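Local atomic coordinates of VIN1 (PDB entry 6BFI), a protein that binds actin filaments and may play a role in cell-cell adhesion, as a sponge member of the vinculin family. Residues T52-V57 against S120-C125; E143-A148 against Q162-G167; E370-D375 against E422-S427; A389-P394 against A467-L472; D690-V695 against I830-K835. All blocks are in the same frame, centred on the assembly; numbering follows the deposited sequence.

Contact 1: T52-V57 against S120-C125; sequences TNLVQV and SDLLMC
Leu54 reaches across from segment 52-57 to two leucines of segment 120-125. At Leu54, CG lies anti to the backbone N (chi1 -165°), a torsion that sends the branch outward from a CB already pointing at the other helix. Its CD1 touches CD2 of Leu123 at 3.9 Å, the two side chains crossing at about a right angle, methyl against methyl. The fork of the same leucine passes Leu122 more loosely, with CG of Leu54 4.4 Å from CD1 of Leu122. One residue on, Val55 sits at the flank of the interface and offers the methyl that stands beside its own backbone N: CG2 of Val55 lies 3.8 Å from CD1 of Leu122, again with the side chains nearly perpendicular. Leu122 thus meets both residues with a single methyl, while Leu123 meets only Leu54. No hydrogen bond joins the segments, and the contact is purely apolar. The two short axes run almost parallel, 15° apart, and come no closer than 10.8 Å. This near-parallel run and wide spacing, with helices 8-32 and 68-97 both packed against the contact, are consistent with diagonal partners in a four-helix bundle of the vinculin type. Helix 68-97 packs against Leu122 through Leu74, Ser77 and Val81, whereas helix 8-32 brings Val13 against both Leu54 and Leu123.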
# COMPACT_ATOMS: atom_id res chain seq x y z
N THR A 52 -1.64 15.89 -38.91
CA THR A 52 -2.56 16.83 -39.53
C THR A 52 -3.95 16.77 -38.90
O THR A 52 -4.59 17.80 -38.68
CB THR A 52 -2.65 16.56 -41.04
OG1 THR A 52 -1.34 16.69 -41.62
CG2 THR A 52 -3.59 17.55 -41.72
N ASN A 53 -4.43 15.56 -38.60
CA ASN A 53 -5.77 15.43 -38.04
C ASN A 53 -5.81 15.87 -36.58
O ASN A 53 -6.81 16.44 -36.13
CB ASN A 53 -6.26 13.99 -38.20
CG ASN A 53 -6.50 13.63 -39.65
OD1 ASN A 53 -6.98 14.44 -40.44
ND2 ASN A 53 -6.15 12.40 -40.01
N LEU A 54 -4.74 15.61 -35.82
CA LEU A 54 -4.68 16.14 -34.46
C LEU A 54 -4.65 17.66 -34.48
O LEU A 54 -5.31 18.32 -33.65
CB LEU A 54 -3.46 15.57 -33.74
CG LEU A 54 -3.44 15.75 -32.21
CD1 LEU A 54 -4.69 15.16 -31.58
CD2 LEU A 54 -2.19 15.12 -31.62
N VAL A 55 -3.91 18.25 -35.42
CA VAL A 55 -3.92 19.70 -35.60
C VAL A 55 -5.30 20.18 -36.01
O VAL A 55 -5.70 21.31 -35.70
CB VAL A 55 -2.83 20.11 -36.62
CG1 VAL A 55 -3.02 21.55 -37.08
CG2 VAL A 55 -1.45 19.92 -36.02
N GLN A 56 -6.07 19.33 -36.70
CA GLN A 56 -7.42 19.72 -37.11
C GLN A 56 -8.35 19.76 -35.90
O GLN A 56 -9.04 20.76 -35.67
CB GLN A 56 -7.94 18.74 -38.16
CG GLN A 56 -8.91 19.35 -39.17
CD GLN A 56 -8.21 20.23 -40.19
OE1 GLN A 56 -6.98 20.27 -40.27
NE2 GLN A 56 -9.00 20.94 -41.00
N VAL A 57 -8.40 18.67 -35.12
CA VAL A 57 -9.34 18.62 -34.01
C VAL A 57 -8.92 19.58 -32.91
O VAL A 57 -9.76 20.04 -32.12
CB VAL A 57 -9.47 17.17 -33.48
CG1 VAL A 57 -9.78 16.22 -34.62
CG2 VAL A 57 -8.22 16.75 -32.74
N SER A 120 2.51 15.61 -27.87
CA SER A 120 2.34 15.69 -26.43
C SER A 120 1.94 17.10 -25.99
O SER A 120 0.99 17.27 -25.23
CB SER A 120 3.63 15.26 -25.72
OG SER A 120 3.53 15.51 -24.33
N ASP A 121 2.67 18.11 -26.46
CA ASP A 121 2.34 19.48 -26.08
C ASP A 121 0.97 19.90 -26.60
O ASP A 121 0.21 20.58 -25.90
CB ASP A 121 3.42 20.44 -26.57
CG ASP A 121 4.79 20.15 -25.98
OD1 ASP A 121 4.84 19.58 -24.87
OD2 ASP A 121 5.80 20.48 -26.63
N LEU A 122 0.65 19.48 -27.83
CA LEU A 122 -0.65 19.81 -28.42
C LEU A 122 -1.79 19.33 -27.54
O LEU A 122 -2.74 20.07 -27.27
CB LEU A 122 -0.76 19.21 -29.82
CG LEU A 122 -0.81 20.20 -30.98
CD1 LEU A 122 -1.17 19.48 -32.27
CD2 LEU A 122 -1.81 21.29 -30.68
N LEU A 123 -1.72 18.08 -27.08
CA LEU A 123 -2.74 17.60 -26.15
C LEU A 123 -2.59 18.22 -24.76
O LEU A 123 -3.58 18.31 -24.03
CB LEU A 123 -2.70 16.07 -26.07
CG LEU A 123 -3.00 15.34 -27.38
CD1 LEU A 123 -2.59 13.88 -27.31
CD2 LEU A 123 -4.47 15.47 -27.74
N MET A 124 -1.39 18.67 -24.41
CA MET A 124 -1.12 19.13 -23.06
C MET A 124 -1.63 20.54 -22.79
O MET A 124 -1.95 20.85 -21.64
CB MET A 124 0.38 19.07 -22.76
CG MET A 124 0.80 17.82 -22.00
SD MET A 124 -0.22 17.53 -20.54
CE MET A 124 0.12 19.00 -19.58
N CYS A 125 -1.70 21.41 -23.80
CA CYS A 125 -2.32 22.71 -23.54
C CYS A 125 -3.82 22.56 -23.28
O CYS A 125 -4.38 23.25 -22.42
CB CYS A 125 -2.04 23.68 -24.70
SG CYS A 125 -2.45 23.09 -26.35

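Contact 2: E143-A148 against Q162-G167; sequences EYLDVA and QNLTPG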
# COMPACT_ATOMS: atom_id res chain seq x y z
N GLU A 143 -13.22 28.14 -1.05
CA GLU A 143 -13.31 29.49 -0.48
C GLU A 143 -14.66 29.70 0.20
O GLU A 143 -14.72 30.32 1.27
CB GLU A 143 -13.09 30.53 -1.57
CG GLU A 143 -11.66 30.63 -2.07
CD GLU A 143 -11.55 31.34 -3.40
OE1 GLU A 143 -12.58 31.87 -3.88
OE2 GLU A 143 -10.44 31.38 -3.97
N TYR A 144 -15.74 29.19 -0.40
CA TYR A 144 -17.05 29.38 0.22
C TYR A 144 -17.22 28.56 1.49
O TYR A 144 -18.11 28.86 2.29
CB TYR A 144 -18.17 29.05 -0.76
CG TYR A 144 -19.54 29.45 -0.25
CD1 TYR A 144 -19.85 30.79 -0.01
CD2 TYR A 144 -20.52 28.50 -0.00
CE1 TYR A 144 -21.09 31.16 0.46
CE2 TYR A 144 -21.77 28.87 0.47
CZ TYR A 144 -22.05 30.20 0.70
OH TYR A 144 -23.29 30.57 1.16
N LEU A 145 -16.39 27.53 1.70
CA LEU A 145 -16.49 26.75 2.93
C LEU A 145 -16.34 27.62 4.17
O LEU A 145 -17.03 27.39 5.18
CB LEU A 145 -15.44 25.64 2.93
CG LEU A 145 -15.78 24.38 2.13
CD1 LEU A 145 -14.64 23.39 2.20
CD2 LEU A 145 -17.07 23.76 2.65
N ASP A 146 -15.46 28.62 4.13
CA ASP A 146 -15.14 29.40 5.32
C ASP A 146 -16.29 30.27 5.79
O ASP A 146 -16.23 30.79 6.91
CB ASP A 146 -13.91 30.27 5.05
CG ASP A 146 -12.95 30.29 6.23
OD1 ASP A 146 -12.62 29.20 6.74
OD2 ASP A 146 -12.52 31.39 6.63
N VAL A 147 -17.34 30.45 4.98
CA VAL A 147 -18.48 31.27 5.38
C VAL A 147 -19.24 30.64 6.55
O VAL A 147 -19.89 31.35 7.32
CB VAL A 147 -19.40 31.50 4.16
CG1 VAL A 147 -20.65 32.27 4.55
CG2 VAL A 147 -18.65 32.25 3.07
N ALA A 148 -19.14 29.32 6.72
CA ALA A 148 -19.91 28.63 7.74
C ALA A 148 -19.54 29.05 9.15
O ALA A 148 -20.32 28.81 10.09
CB ALA A 148 -19.75 27.12 7.59
N GLN A 162 -28.01 26.04 0.69
CA GLN A 162 -28.49 26.10 -0.68
C GLN A 162 -27.48 26.75 -1.63
O GLN A 162 -27.65 26.64 -2.85
CB GLN A 162 -29.82 26.84 -0.76
CG GLN A 162 -29.70 28.34 -0.96
CD GLN A 162 -31.05 29.02 -1.10
OE1 GLN A 162 -32.04 28.58 -0.51
NE2 GLN A 162 -31.10 30.09 -1.89
N ASN A 163 -26.46 27.43 -1.10
CA ASN A 163 -25.36 27.88 -1.94
C ASN A 163 -24.23 26.87 -2.02
O ASN A 163 -23.48 26.87 -3.00
CB ASN A 163 -24.80 29.21 -1.42
CG ASN A 163 -25.86 30.29 -1.32
OD1 ASN A 163 -26.97 30.13 -1.83
ND2 ASN A 163 -25.52 31.39 -0.65
N LEU A 164 -24.10 26.00 -1.02
CA LEU A 164 -23.01 25.04 -0.96
C LEU A 164 -23.30 23.76 -1.73
O LEU A 164 -22.39 23.16 -2.30
CB LEU A 164 -22.68 24.69 0.50
CG LEU A 164 -21.48 23.77 0.73
CD1 LEU A 164 -20.19 24.47 0.35
CD2 LEU A 164 -21.43 23.30 2.18
N THR A 165 -24.56 23.32 -1.75
CA THR A 165 -24.90 22.07 -2.44
C THR A 165 -24.63 22.12 -3.94
O THR A 165 -23.99 21.19 -4.45
CB THR A 165 -26.36 21.70 -2.14
OG1 THR A 165 -26.50 21.41 -0.74
CG2 THR A 165 -26.77 20.48 -2.95
N PRO A 166 -25.07 23.14 -4.69
CA PRO A 166 -24.79 23.12 -6.14
C PRO A 166 -23.32 23.21 -6.48
O PRO A 166 -22.86 22.56 -7.43
CB PRO A 166 -25.58 24.33 -6.66
CG PRO A 166 -25.68 25.24 -5.50
CD PRO A 166 -25.83 24.35 -4.31
N GLY A 167 -22.55 23.99 -5.72
CA GLY A 167 -21.11 24.04 -5.95
C GLY A 167 -20.43 22.72 -5.67
O GLY A 167 -19.59 22.26 -6.46
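Asn163, near the surface, meets Tyr144 with both its amide and its CB. The ND2 of Asn163 donates to OH of Tyr144 at 3.0 Å. The bond is bent, with an N-H...O angle of 142°, and the hydroxyl is tilted out of the amide plane. Behind the amide, CB of Asn163 rests 3.6 Å from CE2 of Tyr144, approaching the ring obliquely, while ring and amide planes stand 43° apart. Tyr144 has its ring anti to the backbone N (chi1 -170°), which swings it off helix 102-145 and lays its length toward the asparagine. Next comes Leu164, buried below. Its CD1 is shared by two residues of the other segment: it sits 4.1 Å from CD2 of Tyr144 and 3.9 Å from CD2 of Leu145. The backbone N of Leu164 also passes the ring, 4.0 Å from CE2 of Tyr144. Replacing Tyr144 with an alanine would probably leave the amide of Asn163 without its hydroxyl partner, free to turn, and open a gap beside CD1 of Leu164. The contact joins the end of the long helix 102-145 to the following helix 154-178 in a helical hairpin, with Asn163 exposed and Leu145 and Leu164 buried. Phe160 of the latter helix adds a second ring against Tyr144, and Leu238 and Ile242 of helix 224-249 pack on Leu145.

Contact 3: E370-D375 against E422-S427; sequences ERVATD and ELVASS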
# COMPACT_ATOMS: atom_id res chain seq x y z
N GLU A 370 0.06 -10.41 21.30
CA GLU A 370 -0.33 -10.15 22.68
C GLU A 370 -0.74 -8.70 22.87
O GLU A 370 -1.75 -8.41 23.53
CB GLU A 370 0.81 -10.52 23.63
CG GLU A 370 0.35 -10.89 25.03
CD GLU A 370 1.50 -11.04 26.00
OE1 GLU A 370 2.53 -10.36 25.82
OE2 GLU A 370 1.38 -11.85 26.95
N ARG A 371 0.02 -7.76 22.29
CA ARG A 371 -0.38 -6.36 22.31
C ARG A 371 -1.77 -6.18 21.71
O ARG A 371 -2.60 -5.44 22.25
CB ARG A 371 0.64 -5.50 21.57
CG ARG A 371 1.79 -5.01 22.43
CD ARG A 371 1.35 -3.89 23.36
NE ARG A 371 0.95 -2.69 22.63
CZ ARG A 371 1.78 -1.71 22.28
NH1 ARG A 371 3.07 -1.78 22.59
NH2 ARG A 371 1.32 -0.65 21.62
N VAL A 372 -2.04 -6.86 20.59
CA VAL A 372 -3.36 -6.75 19.98
C VAL A 372 -4.42 -7.36 20.89
O VAL A 372 -5.51 -6.79 21.07
CB VAL A 372 -3.36 -7.40 18.59
CG1 VAL A 372 -4.76 -7.43 18.01
CG2 VAL A 372 -2.42 -6.64 17.67
N ALA A 373 -4.13 -8.52 21.49
CA ALA A 373 -5.09 -9.16 22.38
C ALA A 373 -5.42 -8.27 23.58
O ALA A 373 -6.54 -8.33 24.10
CB ALA A 373 -4.56 -10.51 22.85
N THR A 374 -4.47 -7.45 24.03
CA THR A 374 -4.72 -6.60 25.19
C THR A 374 -5.43 -5.31 24.80
O THR A 374 -6.42 -4.92 25.44
CB THR A 374 -3.40 -6.29 25.90
OG1 THR A 374 -2.78 -7.51 26.32
CG2 THR A 374 -3.65 -5.40 27.10
N ASP A 375 -4.95 -4.63 23.76
CA ASP A 375 -5.40 -3.27 23.49
C ASP A 375 -6.73 -3.23 22.74
O ASP A 375 -7.49 -2.26 22.90
CB ASP A 375 -4.33 -2.51 22.72
CG ASP A 375 -3.00 -2.46 23.47
OD1 ASP A 375 -2.98 -2.72 24.69
OD2 ASP A 375 -1.97 -2.15 22.83
N GLU A 422 0.70 1.28 15.00
CA GLU A 422 2.03 1.67 14.52
C GLU A 422 3.05 0.55 14.75
O GLU A 422 3.90 0.30 13.89
CB GLU A 422 2.48 2.96 15.21
CG GLU A 422 3.91 3.35 14.91
CD GLU A 422 4.15 3.60 13.43
OE1 GLU A 422 3.28 4.23 12.79
OE2 GLU A 422 5.20 3.16 12.91
N LEU A 423 2.98 -0.12 15.91
CA LEU A 423 3.90 -1.22 16.18
C LEU A 423 3.71 -2.35 15.18
O LEU A 423 4.68 -2.88 14.64
CB LEU A 423 3.69 -1.73 17.61
CG LEU A 423 4.52 -2.97 17.98
CD1 LEU A 423 6.01 -2.65 17.94
CD2 LEU A 423 4.12 -3.51 19.35
N VAL A 424 2.45 -2.73 14.92
CA VAL A 424 2.18 -3.77 13.94
C VAL A 424 2.70 -3.36 12.57
O VAL A 424 3.29 -4.17 11.85
CB VAL A 424 0.67 -4.09 13.91
CG1 VAL A 424 0.30 -4.84 12.65
CG2 VAL A 424 0.28 -4.89 15.14
N ALA A 425 2.49 -2.10 12.19
CA ALA A 425 2.96 -1.63 10.90
C ALA A 425 4.49 -1.64 10.82
O ALA A 425 5.05 -1.78 9.72
CB ALA A 425 2.42 -0.22 10.62
N SER A 426 5.17 -1.49 11.95
CA SER A 426 6.63 -1.42 11.95
C SER A 426 7.30 -2.77 12.13
O SER A 426 8.48 -2.91 11.78
CB SER A 426 7.12 -0.47 13.04
OG SER A 426 6.87 0.88 12.69
N SER A 427 6.60 -3.77 12.68
CA SER A 427 7.25 -5.03 13.02
C SER A 427 6.41 -6.26 12.70
O SER A 427 6.75 -7.36 13.15
CB SER A 427 7.63 -5.06 14.50
OG SER A 427 8.48 -3.97 14.83
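The guanidinium of Arg371 carries a methyl of Leu423 on one face, CD2 standing 3.8 Å above the plane and offset toward its rim, close to NH1. The two side chains cross at about a right angle, and the same CD2 of Leu423 also lies 4.1 Å from CG of Arg371, because the arginine chain is bent at chi2 and chi3 and folds its aliphatic part under the methyl. Polar partners hold the nitrogens of the group. NE of Arg371 forms a hydrogen-bonded salt bridge with OD2 of Asp375, one helical turn on, at 3.0 Å and 152°. The carboxylate is met on its syn side, 20° out of its plane, and OD2 is in turn tilted 19° from the guanidinium plane. NH2 is held by Thr420 OG1 and NH1 by the carbonyl of Leu308, while Arg416 and Thr420 both bind the same OD2 of Asp375, which probably offsets part of the positive charge of the two arginines. A leucine in place of Arg371 would probably leave Asp375 without one of its cationic mates and the Leu308 carbonyl without this donor. Beside this polar cluster the contact turns apolar: CG2 of Val372 meets CG2 of Val424 at 4.1 Å, each the branch beside its own backbone N. Helices 344-375 and 399-427 form here a buried helix-helix contact within the all-helical vinculin-family fold: helices 466-493 and 496-519 bring Val490 and Phe499 against Val372, and helix 289-306 lays Arg304 against Leu423.

Contact 4: A389-P394 against A467-L472; sequences AALASP and AAKDYL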
# COMPACT_ATOMS: atom_id res chain seq x y z
N ALA A 389 -21.21 9.39 30.22
CA ALA A 389 -20.80 10.41 31.18
C ALA A 389 -21.31 11.78 30.78
O ALA A 389 -21.70 12.59 31.63
CB ALA A 389 -19.28 10.42 31.33
N ALA A 390 -21.31 12.07 29.47
CA ALA A 390 -21.84 13.34 29.00
C ALA A 390 -23.35 13.42 29.18
O ALA A 390 -23.89 14.52 29.37
CB ALA A 390 -21.47 13.56 27.53
N LEU A 391 -24.04 12.29 29.12
CA LEU A 391 -25.49 12.24 29.23
C LEU A 391 -25.98 12.19 30.68
O LEU A 391 -27.16 11.90 30.91
CB LEU A 391 -26.04 11.04 28.46
CG LEU A 391 -25.95 11.11 26.94
CD1 LEU A 391 -26.38 9.80 26.31
CD2 LEU A 391 -26.79 12.27 26.41
N ALA A 392 -25.11 12.46 31.65
CA ALA A 392 -25.52 12.43 33.04
C ALA A 392 -26.50 13.56 33.33
O ALA A 392 -26.36 14.67 32.80
CB ALA A 392 -24.30 12.55 33.96
N SER A 393 -27.49 13.27 34.16
CA SER A 393 -28.48 14.28 34.50
C SER A 393 -27.81 15.43 35.25
O SER A 393 -26.82 15.23 35.96
CB SER A 393 -29.60 13.68 35.35
OG SER A 393 -29.25 13.66 36.72
N PRO A 394 -28.32 16.66 35.10
CA PRO A 394 -27.72 17.80 35.82
C PRO A 394 -27.80 17.69 37.33
O PRO A 394 -27.11 18.45 38.02
CB PRO A 394 -28.53 19.00 35.30
CG PRO A 394 -29.11 18.54 34.01
CD PRO A 394 -29.39 17.08 34.18
N ALA A 467 -29.92 18.32 19.26
CA ALA A 467 -28.97 18.43 18.15
C ALA A 467 -27.56 18.06 18.60
O ALA A 467 -26.85 17.33 17.90
CB ALA A 467 -29.00 19.84 17.58
N ALA A 468 -27.14 18.55 19.77
CA ALA A 468 -25.83 18.19 20.30
C ALA A 468 -25.75 16.69 20.57
O ALA A 468 -24.70 16.07 20.36
CB ALA A 468 -25.53 18.98 21.57
N LYS A 469 -26.85 16.10 21.03
CA LYS A 469 -26.89 14.66 21.28
C LYS A 469 -26.68 13.88 19.99
O LYS A 469 -25.85 12.95 19.94
CB LYS A 469 -28.22 14.29 21.93
CG LYS A 469 -28.36 12.83 22.34
CD LYS A 469 -29.74 12.59 22.93
CE LYS A 469 -29.81 11.28 23.70
NZ LYS A 469 -31.12 11.14 24.41
N ASP A 470 -27.42 14.24 18.94
CA ASP A 470 -27.30 13.53 17.67
C ASP A 470 -25.92 13.73 17.05
O ASP A 470 -25.37 12.81 16.44
CB ASP A 470 -28.39 14.00 16.70
CG ASP A 470 -29.77 14.00 17.34
OD1 ASP A 470 -29.93 13.39 18.42
OD2 ASP A 470 -30.69 14.61 16.76
N TYR A 471 -25.35 14.93 17.21
CA TYR A 471 -24.01 15.16 16.68
C TYR A 471 -22.97 14.33 17.44
O TYR A 471 -22.07 13.75 16.82
CB TYR A 471 -23.65 16.64 16.74
CG TYR A 471 -22.36 16.96 16.03
CD1 TYR A 471 -22.28 16.92 14.64
CD2 TYR A 471 -21.22 17.30 16.74
CE1 TYR A 471 -21.10 17.20 13.98
CE2 TYR A 471 -20.03 17.59 16.09
CZ TYR A 471 -19.98 17.54 14.71
OH TYR A 471 -18.80 17.82 14.05
N LEU A 472 -23.09 14.26 18.77
CA LEU A 472 -22.19 13.42 19.55
C LEU A 472 -22.30 11.96 19.12
O LEU A 472 -21.29 11.26 19.01
CB LEU A 472 -22.49 13.56 21.04
CG LEU A 472 -21.78 12.57 21.98
CD1 LEU A 472 -20.26 12.67 21.84
CD2 LEU A 472 -22.21 12.78 23.42
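Two separate van der Waals touches join the segments, Ala390 with Leu472 inside and Leu391 with Lys469 at the surface. In the inner pair, CB of Ala390 faces CD2 of Leu472 at 4.2 Å, both side chains directed at the opposite segment. The small methyl of the alanine meets the tip of the leucine. In the outer pair, CD2 of Leu391 lies 4.2 Å from CE of Lys469, the side chains crossing nearly at right angles. The lysine does this with its aliphatic part: CG is anti to the backbone N (chi1 -176°), and with the extended chain beyond, CE comes beside the leucine although CB does not point there. No hydrogen bond or salt bridge spans the two segments. Within this all-helical fold of the vinculin family, the contact joins the C-terminal end of the short helix 381-390, where Leu391 is the first residue to leave helical geometry, to the first turns of helix 466-493. Further out, Val459 of helix 452-460 touches both Leu391 and Leu472, one member of each pair, and Ala456 of the same helix adds to the packing on Leu472. From the other helices, Phe403 of helix 399-427 touches Ala390. Beyond Leu391 the chain is fastened by Arg399, whose NH2 is bonded to the carbonyl of Ala392.

Contact 5: D690-V695 against I830-K835; sequences DLISLV and ILWRKK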
# COMPACT_ATOMS: atom_id res chain seq x y z
N ASP A 690 9.74 -21.14 -14.50
CA ASP A 690 9.87 -20.26 -15.66
C ASP A 690 9.91 -18.79 -15.28
O ASP A 690 10.43 -17.98 -16.05
CB ASP A 690 8.71 -20.51 -16.63
CG ASP A 690 8.64 -21.96 -17.09
OD1 ASP A 690 9.71 -22.60 -17.20
OD2 ASP A 690 7.52 -22.45 -17.34
N LEU A 691 9.38 -18.42 -14.10
CA LEU A 691 9.39 -17.03 -13.68
C LEU A 691 10.82 -16.52 -13.52
O LEU A 691 11.16 -15.42 -13.99
CB LEU A 691 8.61 -16.88 -12.37
CG LEU A 691 8.31 -15.46 -11.86
CD1 LEU A 691 6.97 -15.43 -11.15
CD2 LEU A 691 9.40 -14.96 -10.92
N ILE A 692 11.67 -17.31 -12.87
CA ILE A 692 13.08 -16.93 -12.71
C ILE A 692 13.75 -16.79 -14.07
O ILE A 692 14.59 -15.90 -14.27
CB ILE A 692 13.80 -17.96 -11.81
CG1 ILE A 692 13.17 -17.97 -10.42
CG2 ILE A 692 15.29 -17.66 -11.73
CD1 ILE A 692 13.16 -16.61 -9.74
N SER A 693 13.38 -17.64 -15.02
CA SER A 693 13.95 -17.56 -16.36
C SER A 693 13.56 -16.25 -17.04
O SER A 693 14.41 -15.54 -17.58
CB SER A 693 13.49 -18.75 -17.20
OG SER A 693 13.62 -19.96 -16.47
N LEU A 694 12.26 -15.92 -17.02
CA LEU A 694 11.80 -14.68 -17.63
C LEU A 694 12.46 -13.47 -16.98
O LEU A 694 12.83 -12.51 -17.66
CB LEU A 694 10.28 -14.56 -17.52
CG LEU A 694 9.42 -15.69 -18.09
CD1 LEU A 694 7.95 -15.29 -18.07
CD2 LEU A 694 9.86 -16.07 -19.49
N VAL A 695 12.63 -13.51 -15.65
CA VAL A 695 13.19 -12.36 -14.95
C VAL A 695 14.67 -12.20 -15.26
O VAL A 695 15.15 -11.08 -15.47
CB VAL A 695 12.93 -12.49 -13.44
CG1 VAL A 695 13.68 -11.42 -12.70
CG2 VAL A 695 11.44 -12.38 -13.15
N ILE A 830 5.60 -25.65 -9.53
CA ILE A 830 6.71 -24.70 -9.62
C ILE A 830 7.70 -24.98 -8.50
O ILE A 830 7.34 -25.43 -7.40
CB ILE A 830 6.19 -23.25 -9.57
CG1 ILE A 830 7.22 -22.29 -10.15
CG2 ILE A 830 5.82 -22.85 -8.14
CD1 ILE A 830 6.75 -20.85 -10.21
N LEU A 831 8.98 -24.74 -8.78
CA LEU A 831 10.07 -25.06 -7.87
C LEU A 831 10.64 -23.77 -7.29
O LEU A 831 11.21 -22.95 -8.02
CB LEU A 831 11.16 -25.86 -8.57
CG LEU A 831 10.85 -27.34 -8.82
CD1 LEU A 831 12.08 -28.08 -9.32
CD2 LEU A 831 10.30 -27.98 -7.56
N TRP A 832 10.50 -23.61 -5.97
CA TRP A 832 11.10 -22.48 -5.27
C TRP A 832 12.18 -22.98 -4.32
O TRP A 832 12.08 -22.80 -3.10
CB TRP A 832 10.05 -21.67 -4.52
CG TRP A 832 9.21 -20.81 -5.41
CD1 TRP A 832 7.96 -21.10 -5.89
CD2 TRP A 832 9.55 -19.52 -5.94
NE1 TRP A 832 7.51 -20.07 -6.68
CE2 TRP A 832 8.47 -19.09 -6.73
CE3 TRP A 832 10.67 -18.70 -5.82
CZ2 TRP A 832 8.47 -17.87 -7.39
CZ3 TRP A 832 10.67 -17.48 -6.48
CH2 TRP A 832 9.58 -17.08 -7.26
N ARG A 833 13.21 -23.61 -4.87
CA ARG A 833 14.34 -24.11 -4.09
C ARG A 833 15.54 -23.21 -4.33
O ARG A 833 15.85 -22.88 -5.48
CB ARG A 833 14.66 -25.56 -4.48
CG ARG A 833 13.44 -26.48 -4.45
CD ARG A 833 13.81 -27.96 -4.56
NE ARG A 833 14.26 -28.34 -5.90
CZ ARG A 833 14.41 -29.60 -6.31
NH1 ARG A 833 14.14 -30.60 -5.48
NH2 ARG A 833 14.81 -29.86 -7.54
N LYS A 834 16.19 -22.79 -3.24
CA LYS A 834 17.37 -21.96 -3.36
C LYS A 834 18.47 -22.69 -4.12
O LYS A 834 18.60 -23.91 -4.04
CB LYS A 834 17.88 -21.56 -1.97
CG LYS A 834 18.10 -20.07 -1.77
CD LYS A 834 16.81 -19.37 -1.38
CE LYS A 834 17.08 -17.92 -0.98
NZ LYS A 834 15.87 -17.29 -0.38
N LYS A 835 19.26 -21.92 -4.87
CA LYS A 835 20.30 -22.50 -5.71
C LYS A 835 21.37 -23.18 -4.86
O LYS A 835 21.53 -22.89 -3.66
CB LYS A 835 20.93 -21.43 -6.60
CG LYS A 835 21.42 -21.94 -7.94
CD LYS A 835 21.89 -20.79 -8.82
CE LYS A 835 22.02 -21.22 -10.27
NZ LYS A 835 22.36 -20.07 -11.15
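Ile692 and Trp832 are brought together by similar first torsions: CG1 of the isoleucine stands anti to its carbonyl carbon (chi1 -62°), and the indole of Trp832 takes the same position (chi1 -75°), which carries its six-membered ring across to the helix. The bend at chi2 of Ile692 (-56°) then brings CD1 near the ring. The outcome is a contact of 4.2 Å between CD1 of Ile692 and CZ3 of Trp832, the side chains crossing obliquely. Leu691, one residue earlier, supplies the second touch, its CD2 lying 4.2 Å from CH2 of Trp832. The benzo end of the indole is therefore met by two neighbouring side chains of one helical turn, and both approach it obliquely. These are apolar contacts, without a hydrogen bond between the segments. Segment 830-835 has no regular structure and follows helix 786-817, the last helix of the chain; it resembles the C-terminal arm that packs back on the helical bundle of the vinculin tail, here against the start of helix 690-710. The ring of Trp684 meets Trp832 edge-to-face, and Glu815 and Cys818 also touch the indole. The arm itself is tied by backbone hydrogen bonds, Leu831 with Gly688 and Lys835 with Gln683. Behind Leu691, helix 718-745 contributes Leu739 and Ile743, and Ser814 of helix 786-817 lies against the same side chain.

In the fold
Contacts 1 and 2 are strung along one element, helix 102-145, with centres 37 Å apart; this long helix takes part in both. Contact 2 approaches contact 4 most closely, nearest atoms about 11 Å apart, and helix 466-493 of contact 4 itself packs on helix 185-215. Contacts 3 and 4 alternate along the chain: helix 381-390 comes between helices 344-375 and 399-427, yet their centres are 33 Å apart. Contact 5, near the C-terminus, lies across the chain's centre from contacts 2 and 4, with its centre 59 and 63 Å from theirs, and 35 Å from that of contact 3. No two of the five touch.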